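PDB 6EWJ: putative capsular polysaccharide biosynthesis protein from Streptococcus pneumoniae serotype 4, which probably acts as a pyridoxal phosphate-dependent sugar aminotransferase of the DegT/DnrJ/EryC1 family, in the making of teichoic acid. Local coordinates for residues E393-Y396 with I397-T400; R287-D290 with I291-Y295; E326-S329 with L330-N334; D279-P282 with S283-Q286. One frame throughout, in Å; residues are numbered along the deposited sequence.

Interaction 1 (E393-Y396 with I397-T400)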
loop_
_atom_site.group_PDB
_atom_site.type_symbol
_atom_site.label_atom_id
_atom_site.label_comp_id
_atom_site.label_asym_id
_atom_site.label_seq_id
_atom_site.Cartn_x
_atom_site.Cartn_y
_atom_site.Cartn_z
ATOM N N GLU A 393 20.483 27.628 -15.230
ATOM C CA GLU A 393 20.943 26.535 -14.361
ATOM C C GLU A 393 21.571 25.380 -15.152
ATOM O O GLU A 393 22.632 24.879 -14.779
ATOM C CB GLU A 393 19.791 26.029 -13.505
ATOM C CG GLU A 393 19.399 27.021 -12.415
ATOM C CD GLU A 393 18.127 26.658 -11.678
ATOM O OE1 GLU A 393 17.291 25.875 -12.185
ATOM O OE2 GLU A 393 17.971 27.140 -10.557
ATOM N N VAL A 394 20.925 24.989 -16.245
ATOM C CA VAL A 394 21.447 23.941 -17.113
ATOM C C VAL A 394 22.849 24.353 -17.651
ATOM O O VAL A 394 23.794 23.571 -17.593
ATOM C CB VAL A 394 20.483 23.571 -18.273
ATOM C CG1 VAL A 394 21.111 22.521 -19.187
ATOM C CG2 VAL A 394 19.156 23.017 -17.760
ATOM N N ASP A 395 22.955 25.590 -18.129
ATOM C CA ASP A 395 24.235 26.138 -18.622
ATOM C C ASP A 395 25.292 26.117 -17.531
ATOM O O ASP A 395 26.438 25.733 -17.771
ATOM C CB ASP A 395 24.055 27.553 -19.163
ATOM C CG ASP A 395 23.263 27.581 -20.465
ATOM O OD1 ASP A 395 23.010 26.514 -21.081
ATOM O OD2 ASP A 395 22.894 28.682 -20.890
ATOM N N TYR A 396 24.885 26.499 -16.329
ATOM C CA TYR A 396 25.764 26.440 -15.160
ATOM C C TYR A 396 26.220 25.009 -14.832
ATOM O O TYR A 396 27.405 24.798 -14.580
ATOM C CB TYR A 396 25.079 27.093 -13.958
ATOM C CG TYR A 396 25.896 27.029 -12.698
ATOM C CD1 TYR A 396 26.996 27.862 -12.512
ATOM C CD2 TYR A 396 25.561 26.125 -11.675
ATOM C CE1 TYR A 396 27.749 27.808 -11.339
ATOM C CE2 TYR A 396 26.292 26.062 -10.507
ATOM C CZ TYR A 396 27.387 26.900 -10.341
ATOM O OH TYR A 396 28.112 26.823 -9.183
ATOM N N ILE A 397 25.303 24.043 -14.879
ATOM C CA ILE A 397 25.646 22.627 -14.617
ATOM C C ILE A 397 26.629 22.109 -15.688
ATOM O O ILE A 397 27.625 21.470 -15.359
ATOM C CB ILE A 397 24.377 21.728 -14.536
ATOM C CG1 ILE A 397 23.571 22.065 -13.268
ATOM C CG2 ILE A 397 24.731 20.252 -14.499
ATOM C CD1 ILE A 397 22.140 21.579 -13.271
ATOM N N ILE A 398 26.351 22.397 -16.954
ATOM C CA ILE A 398 27.259 22.014 -18.053
ATOM C C ILE A 398 28.699 22.499 -17.792
ATOM O O ILE A 398 29.645 21.722 -17.734
ATOM C CB ILE A 398 26.737 22.555 -19.410
ATOM C CG1 ILE A 398 25.480 21.808 -19.828
ATOM C CG2 ILE A 398 27.790 22.406 -20.533
ATOM C CD1 ILE A 398 24.695 22.526 -20.901
ATOM N N GLU A 399 28.838 23.806 -17.619
ATOM C CA GLU A 399 30.147 24.383 -17.535
ATOM C C GLU A 399 30.853 23.960 -16.196
ATOM O O GLU A 399 32.035 23.608 -16.224
ATOM C CB GLU A 399 30.175 25.847 -18.023
ATOM C CG GLU A 399 29.774 26.784 -16.964
ATOM C CD GLU A 399 30.969 27.173 -16.097
ATOM O OE1 GLU A 399 31.578 26.275 -15.469
ATOM O OE2 GLU A 399 31.330 28.375 -16.075
ATOM N N THR A 400 30.108 23.882 -15.076
ATOM C CA THR A 400 30.661 23.428 -13.766
ATOM C C THR A 400 31.096 21.953 -13.767
ATOM O O THR A 400 32.172 21.619 -13.285
ATOM C CB THR A 400 29.677 23.663 -12.600
ATOM O OG1 THR A 400 29.279 25.037 -12.546
ATOM C CG2 THR A 400 30.317 23.288 -11.265
#
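Y396 and T400 meet one helical turn apart on the C-terminal helix 391-409, a local i to i+4 contact whose inner side packs against the long helix 268-299. The contact centres on the carbonyl of Y396, which takes two bonds from one residue. T400 N reaches Y396 O at 2.9 Å as the ordinary alpha-helical bond, and T400 OG1 donates to the same oxygen at 2.8 Å. The two donors arrive from opposite faces of the carbonyl plane, the hydroxyl standing 37° out of it. With OG1 beside its own backbone N (chi1 -55°), the threonine hydroxyl is folded back along the helix and its polar group is satisfied within the chain. The Y396 ring, swung out anti to the backbone N (chi1 178°), extends along the helix toward T400, and its phenol OH is hydrogen-bonded to the carbonyl of A343, tying this helix to the loop just after helix 330-342. The preceding turn is held by the regular bonds from I397 N to E393 O and from I398 N to V394 O. On the side facing helix 268-299, V394 CG1 lies 4.0 Å from I398 CD1, and both side chains touch Y295, as does I397. D395 also reaches that helix, its OD1 in a salt bridge with R294. I397 CG1 lies against the carbonyl of its own turn, 3.3 Å from E393 O. Over the tyrosine ring, T400 OG1 sits 3.3 Å above the plane, near the centre of one face.

Interaction 2 (R287-D290 with I291-Y295)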
loop_
_atom_site.group_PDB
_atom_site.type_symbol
_atom_site.label_atom_id
_atom_site.label_comp_id
_atom_site.label_asym_id
_atom_site.label_seq_id
_atom_site.Cartn_x
_atom_site.Cartn_y
_atom_site.Cartn_z
ATOM N N ARG A 287 9.565 20.143 -22.523
ATOM C CA ARG A 287 10.582 20.818 -21.710
ATOM C C ARG A 287 11.775 19.903 -21.386
ATOM O O ARG A 287 12.928 20.325 -21.525
ATOM C CB ARG A 287 10.005 21.373 -20.409
ATOM C CG ARG A 287 11.000 22.158 -19.543
ATOM C CD ARG A 287 11.650 23.334 -20.251
ATOM N NE ARG A 287 12.697 23.920 -19.416
ATOM C CZ ARG A 287 13.812 24.522 -19.851
ATOM N NH1 ARG A 287 14.061 24.683 -21.157
ATOM N NH2 ARG A 287 14.679 25.018 -18.968
ATOM N N ARG A 288 11.518 18.644 -21.060
ATOM C CA ARG A 288 12.616 17.700 -20.769
ATOM C C ARG A 288 13.504 17.456 -22.016
ATOM O O ARG A 288 14.746 17.339 -21.922
ATOM C CB ARG A 288 12.084 16.375 -20.240
ATOM C CG ARG A 288 11.456 16.535 -18.886
ATOM C CD ARG A 288 10.854 15.246 -18.336
ATOM N NE ARG A 288 10.624 15.402 -16.893
ATOM C CZ ARG A 288 11.471 15.054 -15.913
ATOM N NH1 ARG A 288 12.646 14.474 -16.157
ATOM N NH2 ARG A 288 11.120 15.263 -14.660
ATOM N N LYS A 289 12.855 17.376 -23.174
ATOM C CA LYS A 289 13.563 17.261 -24.448
ATOM C C LYS A 289 14.540 18.423 -24.641
ATOM O O LYS A 289 15.725 18.217 -24.940
ATOM C CB LYS A 289 12.556 17.172 -25.599
ATOM C CG LYS A 289 13.245 17.020 -26.946
ATOM C CD LYS A 289 12.274 17.184 -28.110
ATOM C CE LYS A 289 12.596 16.145 -29.210
ATOM N NZ LYS A 289 11.469 15.998 -30.193
ATOM N N ASP A 290 14.030 19.638 -24.474
ATOM C CA ASP A 290 14.832 20.858 -24.609
ATOM C C ASP A 290 16.011 20.905 -23.637
ATOM O O ASP A 290 17.084 21.382 -24.015
ATOM C CB ASP A 290 13.972 22.094 -24.389
ATOM C CG ASP A 290 12.873 22.266 -25.441
ATOM O OD1 ASP A 290 12.822 21.547 -26.463
ATOM O OD2 ASP A 290 12.004 23.128 -25.191
ATOM N N ILE A 291 15.813 20.463 -22.386
ATOM C CA ILE A 291 16.918 20.398 -21.422
ATOM C C ILE A 291 17.933 19.360 -21.878
ATOM O O ILE A 291 19.125 19.624 -21.815
ATOM C CB ILE A 291 16.439 20.083 -19.984
ATOM C CG1 ILE A 291 15.623 21.266 -19.447
ATOM C CG2 ILE A 291 17.622 19.801 -19.044
ATOM C CD1 ILE A 291 14.707 20.903 -18.325
ATOM N N VAL A 292 17.471 18.187 -22.308
ATOM C CA VAL A 292 18.390 17.118 -22.711
ATOM C C VAL A 292 19.207 17.543 -23.916
ATOM O O VAL A 292 20.424 17.366 -23.938
ATOM C CB VAL A 292 17.684 15.767 -22.947
ATOM C CG1 VAL A 292 18.570 14.779 -23.676
ATOM C CG2 VAL A 292 17.278 15.147 -21.596
ATOM N N ASP A 293 18.552 18.156 -24.896
ATOM C CA ASP A 293 19.286 18.644 -26.066
ATOM C C ASP A 293 20.351 19.673 -25.666
ATOM O O ASP A 293 21.425 19.697 -26.252
ATOM C CB ASP A 293 18.330 19.203 -27.128
ATOM C CG ASP A 293 17.428 18.130 -27.724
ATOM O OD1 ASP A 293 17.756 16.920 -27.659
ATOM O OD2 ASP A 293 16.382 18.509 -28.280
ATOM N N ARG A 294 20.027 20.546 -24.699
ATOM C CA ARG A 294 20.975 21.585 -24.250
ATOM C C ARG A 294 22.179 20.930 -23.546
ATOM O O ARG A 294 23.344 21.240 -23.848
ATOM C CB ARG A 294 20.258 22.623 -23.370
ATOM C CG ARG A 294 21.134 23.750 -22.855
ATOM C CD ARG A 294 20.354 24.713 -21.992
ATOM N NE ARG A 294 19.590 25.598 -22.847
ATOM C CZ ARG A 294 20.013 26.759 -23.353
ATOM N NH1 ARG A 294 21.210 27.269 -23.064
ATOM N NH2 ARG A 294 19.210 27.427 -24.145
ATOM N N TYR A 295 21.895 19.971 -22.663
ATOM C CA TYR A 295 22.975 19.187 -22.040
ATOM C C TYR A 295 23.834 18.460 -23.101
ATOM O O TYR A 295 25.070 18.524 -23.083
ATOM C CB TYR A 295 22.393 18.122 -21.078
ATOM C CG TYR A 295 22.066 18.483 -19.632
ATOM C CD1 TYR A 295 22.903 19.283 -18.869
ATOM C CD2 TYR A 295 20.960 17.896 -18.999
ATOM C CE1 TYR A 295 22.620 19.545 -17.521
ATOM C CE2 TYR A 295 20.665 18.142 -17.652
ATOM C CZ TYR A 295 21.493 18.972 -16.913
ATOM O OH TYR A 295 21.244 19.186 -15.585
#
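R287 lies across I291 one turn further along the long helix 268-299, their side chains crossing at about a right angle. The apolar part of the contact is this pair: I291 CG1 sits over the centre of one face of the R287 guanidinium, 3.7 Å from CZ, and I291 CD1 comes within 3.8 Å of NE. A bend at chi2 (57°) folds the arginine chain along the helix and brings its flat end over the isoleucine. The guanidinium spends its polar bonds elsewhere: NH2 forms a salt bridge with D391 and a hydrogen bond to the carbonyl of L389.

The backbone bonds are those of a regular alpha helix, the shortest from D293 N to K289 O at 2.8 Å. R294 N approaches D290 O less squarely, with an N-H...O angle of 148°.

Among the charged side chains, K289 brings its aliphatic CG near D293, 3.7 Å from OD2; its NZ, 5.8 Å from that OD2, makes a long, weak ion pair with E315. R288 reaches the carbonyl of R318, its side chain about 7 Å from that of K205, the predicted cofactor lysine.

The chemistry thus splits R287 in two: one face lies against hydrocarbon while NH2 bonds to oxygen, an arrangement that probably limits rotation of the guanidinium.

Interaction 3 (E326-S329 with L330-N334)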
loop_
_atom_site.group_PDB
_atom_site.type_symbol
_atom_site.label_atom_id
_atom_site.label_comp_id
_atom_site.label_asym_id
_atom_site.label_seq_id
_atom_site.Cartn_x
_atom_site.Cartn_y
_atom_site.Cartn_z
ATOM N N GLU A 326 34.413 9.530 -18.693
ATOM C CA GLU A 326 35.469 8.658 -19.174
ATOM C C GLU A 326 36.700 8.770 -18.299
ATOM O O GLU A 326 37.127 9.872 -17.961
ATOM C CB GLU A 326 35.873 8.954 -20.605
ATOM C CG GLU A 326 37.043 8.061 -21.069
ATOM C CD GLU A 326 37.150 7.915 -22.558
ATOM O OE1 GLU A 326 36.126 8.098 -23.248
ATOM O OE2 GLU A 326 38.265 7.603 -23.038
ATOM N N GLY A 327 37.288 7.622 -17.984
ATOM C CA GLY A 327 38.586 7.585 -17.310
ATOM C C GLY A 327 38.565 7.793 -15.805
ATOM O O GLY A 327 39.627 7.797 -15.178
ATOM N N ALA A 328 37.387 7.951 -15.206
ATOM C CA ALA A 328 37.258 8.240 -13.774
ATOM C C ALA A 328 37.128 6.946 -12.958
ATOM O O ALA A 328 36.311 6.083 -13.268
ATOM C CB ALA A 328 36.042 9.157 -13.510
ATOM N N SER A 329 37.914 6.849 -11.899
ATOM C CA SER A 329 37.757 5.763 -10.924
ATOM C C SER A 329 36.564 6.012 -10.011
ATOM O O SER A 329 36.023 7.105 -9.949
ATOM C CB SER A 329 39.015 5.622 -10.058
ATOM O OG SER A 329 39.147 6.712 -9.148
ATOM N N LEU A 330 36.207 4.975 -9.262
ATOM C CA LEU A 330 35.244 5.081 -8.171
ATOM C C LEU A 330 35.486 6.285 -7.269
ATOM O O LEU A 330 34.575 7.084 -7.029
ATOM C CB LEU A 330 35.261 3.810 -7.302
ATOM C CG LEU A 330 34.192 3.763 -6.192
ATOM C CD1 LEU A 330 32.797 3.866 -6.790
ATOM C CD2 LEU A 330 34.322 2.486 -5.396
ATOM N N GLU A 331 36.719 6.422 -6.801
ATOM C CA GLU A 331 37.074 7.453 -5.857
ATOM C C GLU A 331 36.975 8.831 -6.482
ATOM O O GLU A 331 36.514 9.810 -5.860
ATOM C CB GLU A 331 38.461 7.143 -5.282
ATOM C CG GLU A 331 38.973 8.247 -4.372
ATOM C CD GLU A 331 40.190 7.845 -3.565
ATOM O OE1 GLU A 331 40.842 6.816 -3.917
ATOM O OE2 GLU A 331 40.498 8.600 -2.612
ATOM N N GLU A 332 37.354 8.904 -7.744
ATOM C CA GLU A 332 37.325 10.171 -8.480
ATOM C C GLU A 332 35.892 10.575 -8.774
ATOM O O GLU A 332 35.543 11.748 -8.653
ATOM C CB GLU A 332 38.163 10.074 -9.759
ATOM C CG GLU A 332 39.657 9.971 -9.497
ATOM C CD GLU A 332 40.454 9.578 -10.737
ATOM O OE1 GLU A 332 39.887 8.919 -11.638
ATOM O OE2 GLU A 332 41.631 9.932 -10.815
ATOM N N ARG A 333 35.053 9.608 -9.133
ATOM C CA ARG A 333 33.601 9.878 -9.309
ATOM C C ARG A 333 33.021 10.464 -8.048
ATOM O O ARG A 333 32.251 11.446 -8.088
ATOM C CB ARG A 333 32.808 8.619 -9.695
ATOM C CG ARG A 333 31.343 8.903 -10.155
ATOM C CD ARG A 333 30.314 9.042 -9.035
ATOM N NE ARG A 333 30.420 7.914 -8.122
ATOM C CZ ARG A 333 29.933 6.708 -8.353
ATOM N NH1 ARG A 333 29.237 6.431 -9.441
ATOM N NH2 ARG A 333 30.123 5.771 -7.438
ATOM N N ASN A 334 33.337 9.859 -6.908
ATOM C CA ASN A 334 32.737 10.312 -5.647
ATOM C C ASN A 334 33.193 11.740 -5.357
ATOM O O ASN A 334 32.373 12.546 -4.955
ATOM C CB ASN A 334 33.054 9.353 -4.487
ATOM C CG ASN A 334 32.482 7.947 -4.696
ATOM O OD1 ASN A 334 31.585 7.706 -5.514
ATOM N ND2 ASN A 334 33.014 6.987 -3.904
#
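The chain leaves strand 321-325 through extended backbone at A328 and S329 (psi 168° at the serine) and turns into helix 330-342 at L330, with R333 N bonded to S329 O at 2.8 Å as the first helical turn closes. S329 is the N-cap, and with E332 it forms a capping box. In one direction S329 OG accepts from E332 N at 3.2 Å; the hydroxyl stands between its own backbone N and carbonyl carbon (chi1 71°), which turns it over the start of the helix. In the other, E332 OE1 accepts from S329 N at 2.9 Å in a nearly straight bond (174°), meeting the N-H on the anti side of the carboxylate. A weak hydrogen bond from S329 OG to the same OE1, 3.4 Å long, adds to the pair. E332 folds back over the cap because its CG lies beside the backbone N, and the rest of its chain runs extended to the serine. A negative carboxylate beside the N-terminus would probably be favoured by the helix dipole. E378 of helix 371-378 accepts a hydrogen bond from L330 N.

R333 turns the other way, its NH1 bonded to the carbonyl of E380 and its guanidinium in a cation-pi contact with W253 of the second subunit. Its NE at 2.9 Å and NH2 at 3.1 Å both grip N334 OD1, the oxygen lying almost in the guanidinium plane.

Interaction 4 (D279-P282 with S283-Q286)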
loop_
_atom_site.group_PDB
_atom_site.type_symbol
_atom_site.label_atom_id
_atom_site.label_comp_id
_atom_site.label_asym_id
_atom_site.label_seq_id
_atom_site.Cartn_x
_atom_site.Cartn_y
_atom_site.Cartn_z
ATOM N N ASP A 279 -2.809 15.824 -18.508
ATOM C CA ASP A 279 -3.071 16.984 -19.419
ATOM C C ASP A 279 -1.781 17.755 -19.695
ATOM O O ASP A 279 -1.456 18.107 -20.825
ATOM C CB ASP A 279 -4.037 17.973 -18.781
ATOM C CG ASP A 279 -5.430 17.427 -18.633
ATOM O OD1 ASP A 279 -5.749 16.365 -19.189
ATOM O OD2 ASP A 279 -6.211 18.064 -17.931
ATOM N N ARG A 280 -1.033 17.973 -18.612
ATOM C CA ARG A 280 0.247 18.680 -18.675
ATOM C C ARG A 280 1.383 17.912 -19.336
ATOM O O ARG A 280 2.369 18.529 -19.709
ATOM C CB ARG A 280 0.684 19.090 -17.249
ATOM C CG ARG A 280 -0.228 20.152 -16.656
ATOM C CD ARG A 280 0.219 20.507 -15.266
ATOM N NE ARG A 280 1.463 21.240 -15.358
ATOM C CZ ARG A 280 2.430 21.247 -14.453
ATOM N NH1 ARG A 280 2.358 20.534 -13.326
ATOM N NH2 ARG A 280 3.515 21.982 -14.697
ATOM N N TYR A 281 1.244 16.596 -19.488
ATOM C CA TYR A 281 2.377 15.723 -19.801
ATOM C C TYR A 281 3.105 15.955 -21.155
ATOM O O TYR A 281 4.320 16.020 -21.150
ATOM C CB TYR A 281 2.030 14.242 -19.617
ATOM C CG TYR A 281 3.261 13.372 -19.308
ATOM C CD1 TYR A 281 4.117 13.704 -18.284
ATOM C CD2 TYR A 281 3.489 12.197 -20.012
ATOM C CE1 TYR A 281 5.242 12.931 -18.025
ATOM C CE2 TYR A 281 4.578 11.415 -19.775
ATOM C CZ TYR A 281 5.456 11.768 -18.762
ATOM O OH TYR A 281 6.530 10.990 -18.510
ATOM N N PRO A 282 2.360 16.109 -22.291
ATOM C CA PRO A 282 3.002 16.581 -23.532
ATOM C C PRO A 282 3.926 17.787 -23.322
ATOM O O PRO A 282 5.100 17.685 -23.688
ATOM C CB PRO A 282 1.802 16.925 -24.445
ATOM C CG PRO A 282 0.726 16.010 -23.974
ATOM C CD PRO A 282 0.913 15.897 -22.484
ATOM N N SER A 283 3.477 18.855 -22.649
ATOM C CA SER A 283 4.348 20.032 -22.389
ATOM C C SER A 283 5.567 19.729 -21.485
ATOM O O SER A 283 6.678 20.258 -21.686
ATOM C CB SER A 283 3.572 21.205 -21.792
ATOM O OG SER A 283 3.195 20.925 -20.469
ATOM N N LEU A 284 5.348 18.888 -20.483
ATOM C CA LEU A 284 6.452 18.462 -19.569
ATOM C C LEU A 284 7.518 17.668 -20.307
ATOM O O LEU A 284 8.701 17.909 -20.163
ATOM C CB LEU A 284 5.902 17.680 -18.388
ATOM C CG LEU A 284 5.002 18.504 -17.468
ATOM C CD1 LEU A 284 4.358 17.636 -16.381
ATOM C CD2 LEU A 284 5.703 19.682 -16.803
ATOM N N LEU A 285 7.062 16.740 -21.130
ATOM C CA LEU A 285 7.926 15.966 -21.978
ATOM C C LEU A 285 8.737 16.861 -22.923
ATOM O O LEU A 285 9.907 16.594 -23.150
ATOM C CB LEU A 285 7.115 14.926 -22.752
ATOM C CG LEU A 285 6.555 13.735 -21.974
ATOM C CD1 LEU A 285 5.910 12.758 -22.955
ATOM C CD2 LEU A 285 7.637 13.020 -21.181
ATOM N N GLN A 286 8.093 17.904 -23.481
ATOM C CA GLN A 286 8.766 18.825 -24.412
ATOM C C GLN A 286 9.875 19.592 -23.698
ATOM O O GLN A 286 11.004 19.636 -24.180
ATOM C CB GLN A 286 7.753 19.787 -25.069
ATOM C CG GLN A 286 8.377 20.749 -26.093
ATOM C CD GLN A 286 9.080 20.032 -27.237
ATOM O OE1 GLN A 286 8.518 19.122 -27.843
ATOM N NE2 GLN A 286 10.331 20.403 -27.507
HETATM O O HOH W 1 0.733 19.687 -21.897
#
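The helix continues from 279-282 into 283-286, with L285 N bonded to Y281 O at 2.8 Å, but is kinked at P282, whose N has no hydrogen for the turn before. One water beside this kink accepts from S283 N and donates to D279 O at 2.9 Å, bridging the two backbone groups across it.

S283 OG donates to R280 O at 2.6 Å, in the carbonyl plane and on a lone pair, while L284 N reaches the same oxygen at 3.1 Å. The serine hydroxyl is placed for this by chi1 of 71°, which folds it back toward the preceding turn.

All of this belongs to helix 268-299, one side of which probably faces the cofactor site of this DegT/DnrJ/EryC1 family member, with its PLP-dependent aminotransferase fold. Y281 lies on that side, its side chain about 7 Å from that of K205, the predicted cofactor-binding lysine, and its OH is bonded to the carbonyl of L181.

L285 lies over one face of the Y281 ring in a CH-pi contact, CG 3.9 Å from the centroid and 14° off the normal. Both leucine methyls share in it, CD2 coming to 3.5 Å from CZ. On another side of the helix L284 CD2 lies over one face of the R280 guanidinium, toward its NH2 end at 3.8 Å, while that group forms salt bridges with E23 and D18.

How the interactions relate
Interactions 4 and 2 are consecutive parts of helix 268-299, their centres 13 Å apart, and Q286 of the first hydrogen-bonds to D290 of the second. Interaction 1, on helix 391-409, packs directly against interaction 2: the R294-D395 salt bridge joins the two, and I397 CD1 rests 3.4 Å from Y295 OH. Interaction 3 stands apart, its nearest atoms about 11 Å from interaction 1 and about 25 Å from interaction 4. The side chains of R288 in interaction 2 and Y281 in interaction 4 each lie about 7 Å from that of the predicted cofactor lysine K205. In interaction 3 the side chain of R333 is about 9 Å from that of Y351, a pyridoxal phosphate-binding residue; no cofactor is bound in this chain.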